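Local coordinates for spot 14 protein (Mus musculus, PDB 3ONT) that modulates lipogenesis, notably in the lactating mammary gland, forms homodimers and heterodimers with MID1IP1, and may act as a transcriptional coactivator, at residues Ala55-Leu58 and Tyr59-Phe62; Phe119-His122 and Phe123-His127; Leu133-Lys136 and Ala137-Thr141; Arg142-Gln145 and Glu146-Gln150. All coordinates share one frame; numbering follows the deposited sequence.

The four contacts follow one another along an all-helical chain that pairs with a second copy of itself, and each touches that second subunit. Contact 1 starts helix 58-73; contacts 2, 3 and 4 succeed each other on the long helix 115-147, whose far end projects from the body of the chain. Centres of contacts 2 and 3 are 21 Å apart, those of 3 and 4 only 13 Å, their segments adjoining in sequence. Contacts 1 and 4 are 57 Å apart between centres, contacts 1 and 3 44 Å, both pairs on opposite sides of the chain's centre. Across the dimer contacts 1 and 3 nevertheless meet, Leu58 packing on Val140 of the second subunit.

Contact 1. Residues Ala55-Leu58 and Tyr59-Phe62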
loop_
_atom_site.group_PDB
_atom_site.type_symbol
_atom_site.label_atom_id
_atom_site.label_comp_id
_atom_site.label_asym_id
_atom_site.label_seq_id
_atom_site.Cartn_x
_atom_site.Cartn_y
_atom_site.Cartn_z
ATOM N N ALA A 55 28.327 13.407 -0.743
ATOM C CA ALA A 55 26.919 13.320 -0.354
ATOM C C ALA A 55 26.094 12.773 -1.523
ATOM O O ALA A 55 26.597 12.701 -2.647
ATOM C CB ALA A 55 26.403 14.697 0.074
ATOM N N PRO A 56 24.845 12.349 -1.259
ATOM C CA PRO A 56 23.861 11.973 -2.280
ATOM C C PRO A 56 23.603 13.028 -3.366
ATOM O O PRO A 56 23.466 14.224 -3.070
ATOM C CB PRO A 56 22.595 11.780 -1.459
ATOM C CG PRO A 56 23.100 11.247 -0.168
ATOM C CD PRO A 56 24.415 11.921 0.085
ATOM N N ASP A 57 23.529 12.566 -4.613
ATOM C CA ASP A 57 23.241 13.420 -5.760
ATOM C C ASP A 57 22.106 12.849 -6.614
ATOM O O ASP A 57 21.447 11.871 -6.240
ATOM C CB ASP A 57 24.499 13.595 -6.616
ATOM C CG ASP A 57 25.112 12.246 -7.081
ATOM O OD1 ASP A 57 26.317 12.231 -7.441
ATOM O OD2 ASP A 57 24.414 11.200 -7.099
ATOM N N LEU A 58 21.916 13.441 -7.789
ATOM C CA LEU A 58 20.897 13.004 -8.731
ATOM C C LEU A 58 21.038 11.535 -9.129
ATOM O O LEU A 58 20.037 10.852 -9.319
ATOM C CB LEU A 58 20.908 13.884 -9.967
ATOM C CG LEU A 58 19.608 13.839 -10.757
ATOM C CD1 LEU A 58 18.386 13.992 -9.822
ATOM C CD2 LEU A 58 19.604 14.906 -11.850
ATOM N N TYR A 59 22.261 11.030 -9.255
ATOM C CA TYR A 59 22.409 9.623 -9.576
ATOM C C TYR A 59 21.888 8.716 -8.456
ATOM O O TYR A 59 21.291 7.659 -8.734
ATOM C CB TYR A 59 23.846 9.275 -9.964
ATOM C CG TYR A 59 24.048 7.795 -10.187
ATOM C CD1 TYR A 59 23.742 7.204 -11.412
ATOM C CD2 TYR A 59 24.513 6.976 -9.154
ATOM C CE1 TYR A 59 23.910 5.847 -11.605
ATOM C CE2 TYR A 59 24.677 5.622 -9.333
ATOM C CZ TYR A 59 24.380 5.063 -10.557
ATOM O OH TYR A 59 24.552 3.708 -10.728
ATOM N N THR A 60 22.099 9.116 -7.205
ATOM C CA THR A 60 21.610 8.366 -6.056
ATOM C C THR A 60 20.084 8.338 -6.082
ATOM O O THR A 60 19.450 7.328 -5.760
ATOM C CB THR A 60 22.040 9.033 -4.745
ATOM O OG1 THR A 60 23.416 9.419 -4.839
ATOM C CG2 THR A 60 21.852 8.100 -3.552
ATOM N N TYR A 61 19.502 9.461 -6.486
ATOM C CA TYR A 61 18.079 9.619 -6.511
ATOM C C TYR A 61 17.452 8.773 -7.614
ATOM O O TYR A 61 16.486 8.027 -7.388
ATOM C CB TYR A 61 17.754 11.082 -6.730
ATOM C CG TYR A 61 16.327 11.394 -6.459
ATOM C CD1 TYR A 61 15.827 11.359 -5.162
ATOM C CD2 TYR A 61 15.461 11.711 -7.497
ATOM C CE1 TYR A 61 14.505 11.638 -4.906
ATOM C CE2 TYR A 61 14.121 11.989 -7.248
ATOM C CZ TYR A 61 13.659 11.948 -5.957
ATOM O OH TYR A 61 12.347 12.223 -5.709
ATOM N N PHE A 62 17.980 8.920 -8.814
ATOM C CA PHE A 62 17.666 8.055 -9.932
ATOM C C PHE A 62 17.695 6.575 -9.482
ATOM O O PHE A 62 16.743 5.828 -9.691
ATOM C CB PHE A 62 18.698 8.378 -11.015
ATOM C CG PHE A 62 18.726 7.442 -12.167
ATOM C CD1 PHE A 62 17.806 7.551 -13.191
ATOM C CD2 PHE A 62 19.749 6.498 -12.278
ATOM C CE1 PHE A 62 17.876 6.697 -14.306
ATOM C CE2 PHE A 62 19.829 5.638 -13.373
ATOM C CZ PHE A 62 18.889 5.738 -14.387
#
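The carboxylate of Asp57 lies against Thr60 and receives two bonds from it on the single oxygen OD2. Thr60 N donates to Asp57 OD2 over 3.1 Å, meeting that oxygen nearly along its C-O axis. Thr60 OG1 donates to Asp57 OD2 at 3.0 Å from above the carboxylate plane, 46° out of it. The two side chains cross at about a right angle, and Asp57 reaches this place because CG stands between its backbone N and carbonyl carbon (chi1 56°), which turns the carboxylate over the opening turn. OD2 of Asp57 also passes 3.5 Å from Tyr59 CB. This is the N-cap of helix 58-73: the side chain satisfies an amide of the first turn, and the helix start would be expected to favour the carboxylate's negative charge. The other oxygen, OD1, accepts from Asp41 N, tying the loop after helix 15-32 to the same cap. An asparagine here keeps the shape but not the charge, and is likely to leave either Asp41 N or the Thr60 donors facing an amide nitrogen. Behind the cap the regular pattern begins, with Tyr61 N bonded to Asp57 O at 3.1 Å and Phe62 N to Leu58 O at 2.9 Å. Leu58 CD1 comes obliquely toward the Tyr61 ring, 4.3 Å from Tyr61 CB, while the phenol OH of Tyr61 bonds to Glu112. Leu58 also packs on Val140 of the second subunit, and the Tyr59 ring receives a cation-pi contact from Arg40.

Contact 2. Residues Phe119-His122 and Phe123-His127; sequences FHLH and FCSLH
Phe119 O accepts from Phe123 N at 2.8 Å in an almost straight bond, one of the i to i+4 links that keep this stretch of helix 115-147 regular. Phe119, His120 and Phe123 form an aromatic cluster on one side of the helix, in the bundle formed with helix 58-73. The rings of Phe119 and Phe123 meet obliquely, with centroids of Phe119 and Phe123 5.2 Å apart and Phe119 CE2 pointing to Phe123 CD2. Whereas Phe119 CD2 lies at the edge of the Phe123 ring, His120 approaches its face: the CD2 edge of His120 is turned to Phe123 in an offset edge-to-face pair, with centroids of His120 and Phe123 5.0 Å apart and planes at 89°. CG of His120 is trans to the backbone N (chi1 -168°), which brings the imidazole back toward the following turn. There Cys124 SG lies over one face of it, 3.8 Å from the centroid of the His120 ring. An alanine in place of His120 is likely to remove the edge-to-face partner of Phe123 and leave Cys124 SG without the ring it lies over. Phe119 further packs on Ile68 and Val72, whereas Phe123 and His120 touch Glu71. At the dimer contact, His122 ND1 hydrogen-bonds to His122 ND1 of the second subunit. Leu121 O is gripped twice by the next turn: Ser125 N donates to Leu121 O at 3.0 Å, and Ser125 OG to Leu121 O at 2.7 Å from above the carbonyl plane, 39° out of it.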
loop_
_atom_site.group_PDB
_atom_site.type_symbol
_atom_site.label_atom_id
_atom_site.label_comp_id
_atom_site.label_asym_id
_atom_site.label_seq_id
_atom_site.Cartn_x
_atom_site.Cartn_y
_atom_site.Cartn_z
ATOM N N PHE A 119 8.318 4.093 2.181
ATOM C CA PHE A 119 7.532 3.336 1.223
ATOM C C PHE A 119 7.496 1.894 1.669
ATOM O O PHE A 119 6.426 1.290 1.788
ATOM C CB PHE A 119 8.143 3.454 -0.177
ATOM C CG PHE A 119 7.528 2.535 -1.196
ATOM C CD1 PHE A 119 6.309 2.857 -1.806
ATOM C CD2 PHE A 119 8.179 1.366 -1.584
ATOM C CE1 PHE A 119 5.721 2.006 -2.779
ATOM C CE2 PHE A 119 7.606 0.503 -2.555
ATOM C CZ PHE A 119 6.373 0.827 -3.146
ATOM N N HIS A 120 8.674 1.346 1.936
ATOM C CA HIS A 120 8.789 -0.036 2.348
ATOM C C HIS A 120 7.998 -0.290 3.632
ATOM O O HIS A 120 7.276 -1.279 3.728
ATOM C CB HIS A 120 10.253 -0.424 2.511
ATOM C CG HIS A 120 10.462 -1.896 2.660
ATOM N ND1 HIS A 120 10.820 -2.481 3.859
ATOM C CD2 HIS A 120 10.334 -2.912 1.768
ATOM C CE1 HIS A 120 10.913 -3.792 3.693
ATOM N NE2 HIS A 120 10.621 -4.082 2.436
ATOM N N LEU A 121 8.107 0.607 4.604
ATOM C CA LEU A 121 7.351 0.436 5.830
ATOM C C LEU A 121 5.837 0.318 5.537
ATOM O O LEU A 121 5.200 -0.649 5.944
ATOM C CB LEU A 121 7.609 1.575 6.807
ATOM C CG LEU A 121 6.595 1.659 7.967
ATOM C CD1 LEU A 121 6.581 0.398 8.855
ATOM C CD2 LEU A 121 6.887 2.882 8.794
ATOM N N HIS A 122 5.296 1.301 4.825
ATOM C CA HIS A 122 3.915 1.297 4.370
ATOM C C HIS A 122 3.493 0.047 3.614
ATOM O O HIS A 122 2.561 -0.635 4.057
ATOM C CB HIS A 122 3.647 2.546 3.569
ATOM C CG HIS A 122 3.787 3.787 4.388
ATOM N ND1 HIS A 122 3.249 3.902 5.655
ATOM C CD2 HIS A 122 4.421 4.954 4.141
ATOM C CE1 HIS A 122 3.535 5.092 6.147
ATOM N NE2 HIS A 122 4.250 5.749 5.249
ATOM N N PHE A 123 4.173 -0.288 2.511
ATOM C CA PHE A 123 3.709 -1.427 1.718
ATOM C C PHE A 123 3.761 -2.721 2.501
ATOM O O PHE A 123 2.883 -3.550 2.351
ATOM C CB PHE A 123 4.282 -1.479 0.257
ATOM C CG PHE A 123 5.515 -2.348 0.045
ATOM C CD1 PHE A 123 5.460 -3.734 0.149
ATOM C CD2 PHE A 123 6.734 -1.759 -0.352
ATOM C CE1 PHE A 123 6.622 -4.538 -0.082
ATOM C CE2 PHE A 123 7.932 -2.547 -0.610
ATOM C CZ PHE A 123 7.866 -3.940 -0.472
ATOM N N CYS A 124 4.749 -2.871 3.372
ATOM C CA CYS A 124 4.840 -4.070 4.206
ATOM C C CYS A 124 3.707 -4.152 5.226
ATOM O O CYS A 124 3.202 -5.243 5.516
ATOM C CB CYS A 124 6.173 -4.134 4.956
ATOM S SG CYS A 124 7.502 -4.877 4.029
ATOM N N SER A 125 3.327 -3.021 5.814
ATOM C CA SER A 125 2.284 -3.120 6.818
ATOM C C SER A 125 0.903 -3.288 6.208
ATOM O O SER A 125 0.071 -3.962 6.793
ATOM C CB SER A 125 2.364 -2.076 7.951
ATOM O OG SER A 125 3.068 -0.916 7.609
ATOM N N LEU A 126 0.681 -2.732 5.020
ATOM C CA LEU A 126 -0.493 -3.090 4.236
ATOM C C LEU A 126 -0.561 -4.595 4.039
ATOM O O LEU A 126 -1.588 -5.226 4.308
ATOM C CB LEU A 126 -0.461 -2.440 2.871
ATOM C CG LEU A 126 -0.900 -0.992 2.774
ATOM C CD1 LEU A 126 -1.193 -0.698 1.322
ATOM C CD2 LEU A 126 -2.156 -0.773 3.626
ATOM N N HIS A 127 0.541 -5.171 3.583
ATOM C CA HIS A 127 0.612 -6.600 3.319
ATOM C C HIS A 127 0.245 -7.353 4.587
ATOM O O HIS A 127 -0.505 -8.325 4.538
ATOM C CB HIS A 127 2.027 -6.988 2.816
ATOM C CG HIS A 127 2.156 -8.416 2.366
ATOM N ND1 HIS A 127 2.272 -9.473 3.248
ATOM C CD2 HIS A 127 2.201 -8.961 1.125
ATOM C CE1 HIS A 127 2.374 -10.606 2.573
ATOM N NE2 HIS A 127 2.334 -10.323 1.282
#

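Contact 3. Residues Leu133-Lys136 and Ala137-Thr141; sequences LTRK and AQEVT
Glu139 shares its carboxylate between two cations one turn back, forming a salt-bridge network on helix 115-147. Its OE2 faces Arg135 NH1 at 3.5 Å, lying at the edge of the guanidinium and in its plane, although carboxylate and guanidinium planes are turned 65° apart. OE1 goes to the other side, with Lys136 NZ 3.3 Å from Glu139 OE1. Glu139 and Arg135 run side by side in the same direction; Glu139 reaches out on an extended chain with CG trans to the carbonyl carbon (chi1 -80°). Arg135 and Lys136 instead bend at chi2 and chi3 to bring their charged ends to its oxygens. One carboxylate thus offsets two positive charges at i-4 and i-3, the spacing at which helical neighbours face each other. Beneath them four i to i+4 backbone bonds continue the helix: Ala137 N donates to Leu133 O at 2.7 Å, Gln138 N to Thr134 O at 3.2 Å, Glu139 N to Arg135 O at 3.1 Å and Val140 N to Lys136 O at 2.9 Å. Gln138 CG rests on Thr134 O at 3.3 Å. The buried hydroxyl of Thr134 is satisfied by Leu130 O one turn earlier. Arg135 and Glu139 are exposed, while Leu133 packs on Tyr61 of helix 58-73 of the second subunit, and Thr134 and Thr141 lie on Tyr22 and Met29 of helix 15-32 of that same subunit. Lys136 borders both regions, its side chain also meeting Tyr61 of the second subunit.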
loop_
_atom_site.group_PDB
_atom_site.type_symbol
_atom_site.label_atom_id
_atom_site.label_comp_id
_atom_site.label_asym_id
_atom_site.label_seq_id
_atom_site.Cartn_x
_atom_site.Cartn_y
_atom_site.Cartn_z
ATOM N N LEU A 133 -6.126 -9.911 8.313
ATOM C CA LEU A 133 -7.559 -9.777 8.163
ATOM C C LEU A 133 -8.202 -10.853 7.267
ATOM O O LEU A 133 -9.354 -11.255 7.503
ATOM C CB LEU A 133 -7.915 -8.382 7.668
ATOM C CG LEU A 133 -7.640 -7.232 8.643
ATOM C CD1 LEU A 133 -8.113 -5.929 8.033
ATOM C CD2 LEU A 133 -8.270 -7.441 10.017
ATOM N N THR A 134 -7.463 -11.310 6.258
ATOM C CA THR A 134 -7.868 -12.429 5.427
ATOM C C THR A 134 -8.113 -13.657 6.296
ATOM O O THR A 134 -9.121 -14.345 6.130
ATOM C CB THR A 134 -6.814 -12.741 4.318
ATOM O OG1 THR A 134 -6.725 -11.628 3.420
ATOM C CG2 THR A 134 -7.186 -13.989 3.526
ATOM N N ARG A 135 -7.202 -13.928 7.228
ATOM C CA ARG A 135 -7.384 -15.036 8.173
ATOM C C ARG A 135 -8.600 -14.792 9.078
ATOM O O ARG A 135 -9.368 -15.713 9.345
ATOM C CB ARG A 135 -6.132 -15.245 9.027
ATOM C CG ARG A 135 -5.988 -16.662 9.571
ATOM C CD ARG A 135 -5.702 -16.698 11.084
ATOM N NE ARG A 135 -4.734 -15.684 11.530
ATOM C CZ ARG A 135 -4.717 -15.136 12.749
ATOM N NH1 ARG A 135 -5.622 -15.485 13.665
ATOM N NH2 ARG A 135 -3.799 -14.220 13.051
ATOM N N LYS A 136 -8.779 -13.555 9.537
ATOM C CA LYS A 136 -9.853 -13.248 10.485
ATOM C C LYS A 136 -11.234 -13.334 9.816
ATOM O O LYS A 136 -12.142 -13.953 10.365
ATOM C CB LYS A 136 -9.637 -11.889 11.137
ATOM C CG LYS A 136 -8.223 -11.685 11.664
ATOM C CD LYS A 136 -8.158 -11.684 13.173
ATOM C CE LYS A 136 -8.333 -13.061 13.747
ATOM N NZ LYS A 136 -8.924 -12.978 15.113
ATOM N N ALA A 137 -11.369 -12.751 8.622
ATOM C CA ALA A 137 -12.545 -12.957 7.781
ATOM C C ALA A 137 -12.878 -14.447 7.597
ATOM O O ALA A 137 -14.052 -14.836 7.661
ATOM C CB ALA A 137 -12.379 -12.261 6.439
ATOM N N GLN A 138 -11.875 -15.298 7.396
ATOM C CA GLN A 138 -12.181 -16.733 7.318
ATOM C C GLN A 138 -12.785 -17.247 8.621
ATOM O O GLN A 138 -13.689 -18.083 8.598
ATOM C CB GLN A 138 -10.973 -17.576 6.947
ATOM C CG GLN A 138 -10.467 -17.357 5.554
ATOM C CD GLN A 138 -9.136 -18.090 5.308
ATOM O OE1 GLN A 138 -9.046 -18.960 4.434
ATOM N NE2 GLN A 138 -8.111 -17.755 6.095
ATOM N N GLU A 139 -12.279 -16.741 9.747
ATOM C CA GLU A 139 -12.754 -17.159 11.059
ATOM C C GLU A 139 -14.177 -16.665 11.319
ATOM O O GLU A 139 -14.967 -17.375 11.949
ATOM C CB GLU A 139 -11.794 -16.722 12.167
ATOM C CG GLU A 139 -10.572 -17.645 12.296
ATOM C CD GLU A 139 -9.411 -17.035 13.099
ATOM O OE1 GLU A 139 -9.577 -15.927 13.680
ATOM O OE2 GLU A 139 -8.325 -17.666 13.143
ATOM N N VAL A 140 -14.512 -15.477 10.813
ATOM C CA VAL A 140 -15.874 -14.992 10.931
ATOM C C VAL A 140 -16.836 -15.885 10.140
ATOM O O VAL A 140 -17.926 -16.193 10.619
ATOM C CB VAL A 140 -16.047 -13.547 10.463
ATOM C CG1 VAL A 140 -17.550 -13.175 10.502
ATOM C CG2 VAL A 140 -15.213 -12.591 11.308
ATOM N N THR A 141 -16.429 -16.288 8.937
ATOM C CA THR A 141 -17.247 -17.146 8.075
ATOM C C THR A 141 -17.482 -18.482 8.755
ATOM O O THR A 141 -18.605 -18.951 8.820
ATOM C CB THR A 141 -16.564 -17.378 6.708
ATOM O OG1 THR A 141 -16.324 -16.118 6.083
ATOM C CG2 THR A 141 -17.427 -18.203 5.801
#

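Contact 4. Residues Arg142-Gln145 and Glu146-Gln150; sequences RKYQ and EMTGQ
Tyr144 and Thr148 form the close-packed part: Thr148 CG2 sits over one face of the phenol, 4.1 Å from the ring centroid of Tyr144, a CH-pi contact. Thr148 N and OG1 both donate to Tyr144 O, each at 3.0 Å, from opposite faces of its plane. With OG1 between the backbone N and carbonyl carbon (chi1 61°), the hydroxyl turns in to the helix and CG2, anti to the carbonyl carbon, is set over the ring. Here helix 115-147 ends in a Schellman motif. Gln150 N bonds to Gln145 O at 2.8 Å and Gly149 N to Glu146 O at 2.9 Å, with Gly149 at positive phi (52°) turning the chain back. Gln150 OE1 approaches Gln145 CG, without a bond to its amide. Arg142 and Glu146 make the loose, exposed side: Glu146 OE2 is 4.0 Å from Arg142 NE and well out of the guanidinium plane, so any attraction is probably between charges alone, with no N-H aimed at the oxygen. Tyr144 OH accepts from Ile35 N of the second subunit, beyond helix 15-32 of that subunit, where Tyr144 also packs on Met34, and Thr148 and selenomethionine Met147, which crosses Lys143 at about a right angle, on Leu38.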
loop_
_atom_site.group_PDB
_atom_site.type_symbol
_atom_site.label_atom_id
_atom_site.label_comp_id
_atom_site.label_asym_id
_atom_site.label_seq_id
_atom_site.Cartn_x
_atom_site.Cartn_y
_atom_site.Cartn_z
ATOM N N ARG A 142 -16.410 -19.089 9.255
ATOM C CA ARG A 142 -16.494 -20.340 9.996
ATOM C C ARG A 142 -17.436 -20.212 11.218
ATOM O O ARG A 142 -18.270 -21.089 11.465
ATOM C CB ARG A 142 -15.089 -20.790 10.434
ATOM C CG ARG A 142 -15.008 -22.252 10.886
ATOM C CD ARG A 142 -15.342 -23.176 9.702
ATOM N NE ARG A 142 -15.974 -24.468 10.038
ATOM C CZ ARG A 142 -15.393 -25.663 9.846
ATOM N NH1 ARG A 142 -14.153 -25.739 9.348
ATOM N NH2 ARG A 142 -16.045 -26.787 10.155
ATOM N N LYS A 143 -17.309 -19.110 11.958
ATOM C CA LYS A 143 -18.082 -18.901 13.162
ATOM C C LYS A 143 -19.571 -18.861 12.834
ATOM O O LYS A 143 -20.372 -19.537 13.484
ATOM C CB LYS A 143 -17.612 -17.647 13.908
ATOM C CG LYS A 143 -18.391 -17.348 15.184
ATOM C CD LYS A 143 -17.630 -17.608 16.492
ATOM C CE LYS A 143 -17.940 -18.978 17.123
ATOM N NZ LYS A 143 -19.259 -19.087 17.809
ATOM N N TYR A 144 -19.940 -18.100 11.814
ATOM C CA TYR A 144 -21.339 -18.044 11.373
ATOM C C TYR A 144 -21.887 -19.407 10.955
ATOM O O TYR A 144 -23.020 -19.764 11.284
ATOM C CB TYR A 144 -21.498 -17.087 10.206
ATOM C CG TYR A 144 -22.937 -16.865 9.815
ATOM C CD1 TYR A 144 -23.555 -17.673 8.861
ATOM C CD2 TYR A 144 -23.690 -15.836 10.400
ATOM C CE1 TYR A 144 -24.865 -17.458 8.494
ATOM C CE2 TYR A 144 -24.999 -15.616 10.039
ATOM C CZ TYR A 144 -25.584 -16.430 9.087
ATOM O OH TYR A 144 -26.895 -16.210 8.713
ATOM N N GLN A 145 -21.091 -20.159 10.202
ATOM C CA GLN A 145 -21.490 -21.500 9.797
ATOM C C GLN A 145 -21.725 -22.358 11.027
ATOM O O GLN A 145 -22.728 -23.066 11.099
ATOM C CB GLN A 145 -20.455 -22.120 8.860
ATOM C CG GLN A 145 -20.495 -21.509 7.471
ATOM C CD GLN A 145 -19.287 -21.869 6.588
ATOM O OE1 GLN A 145 -18.237 -22.309 7.064
ATOM N NE2 GLN A 145 -19.449 -21.674 5.289
ATOM N N GLU A 146 -20.825 -22.243 12.004
ATOM C CA GLU A 146 -20.943 -22.972 13.260
ATOM C C GLU A 146 -22.224 -22.572 13.986
ATOM O O GLU A 146 -23.076 -23.427 14.278
ATOM C CB GLU A 146 -19.701 -22.774 14.135
ATOM C CG GLU A 146 -18.550 -23.753 13.830
ATOM C CD GLU A 146 -17.188 -23.352 14.448
ATOM O OE1 GLU A 146 -17.144 -22.508 15.378
ATOM O OE2 GLU A 146 -16.142 -23.896 14.009
HETATM N N MSE A 147 -22.380 -21.268 14.219
HETATM C CA MSE A 147 -23.553 -20.704 14.897
HETATM C C MSE A 147 -24.876 -21.154 14.328
HETATM O O MSE A 147 -25.829 -21.352 15.065
HETATM C CB MSE A 147 -23.538 -19.192 14.815
HETATM C CG MSE A 147 -22.565 -18.544 15.732
HETATM SE SE MSE A 147 -22.371 -16.702 15.180
HETATM C CE MSE A 147 -24.224 -16.296 14.828
ATOM N N THR A 148 -24.959 -21.268 13.014
ATOM C CA THR A 148 -26.233 -21.604 12.410
ATOM C C THR A 148 -26.238 -23.075 12.014
ATOM O O THR A 148 -26.943 -23.474 11.085
ATOM C CB THR A 148 -26.538 -20.715 11.209
ATOM O OG1 THR A 148 -25.530 -20.906 10.213
ATOM C CG2 THR A 148 -26.563 -19.259 11.619
ATOM N N GLY A 149 -25.419 -23.865 12.713
ATOM C CA GLY A 149 -25.351 -25.317 12.542
ATOM C C GLY A 149 -25.155 -25.867 11.137
ATOM O O GLY A 149 -25.674 -26.935 10.831
ATOM N N GLN A 150 -24.423 -25.151 10.278
ATOM C CA GLN A 150 -24.040 -25.683 8.955
ATOM C C GLN A 150 -22.910 -26.723 9.041
ATOM O O GLN A 150 -22.758 -27.556 8.142
ATOM C CB GLN A 150 -23.649 -24.563 7.981
ATOM C CG GLN A 150 -24.823 -23.816 7.360
ATOM C CD GLN A 150 -24.425 -22.469 6.774
ATOM O OE1 GLN A 150 -23.535 -22.377 5.919
ATOM N NE2 GLN A 150 -25.087 -21.411 7.232
#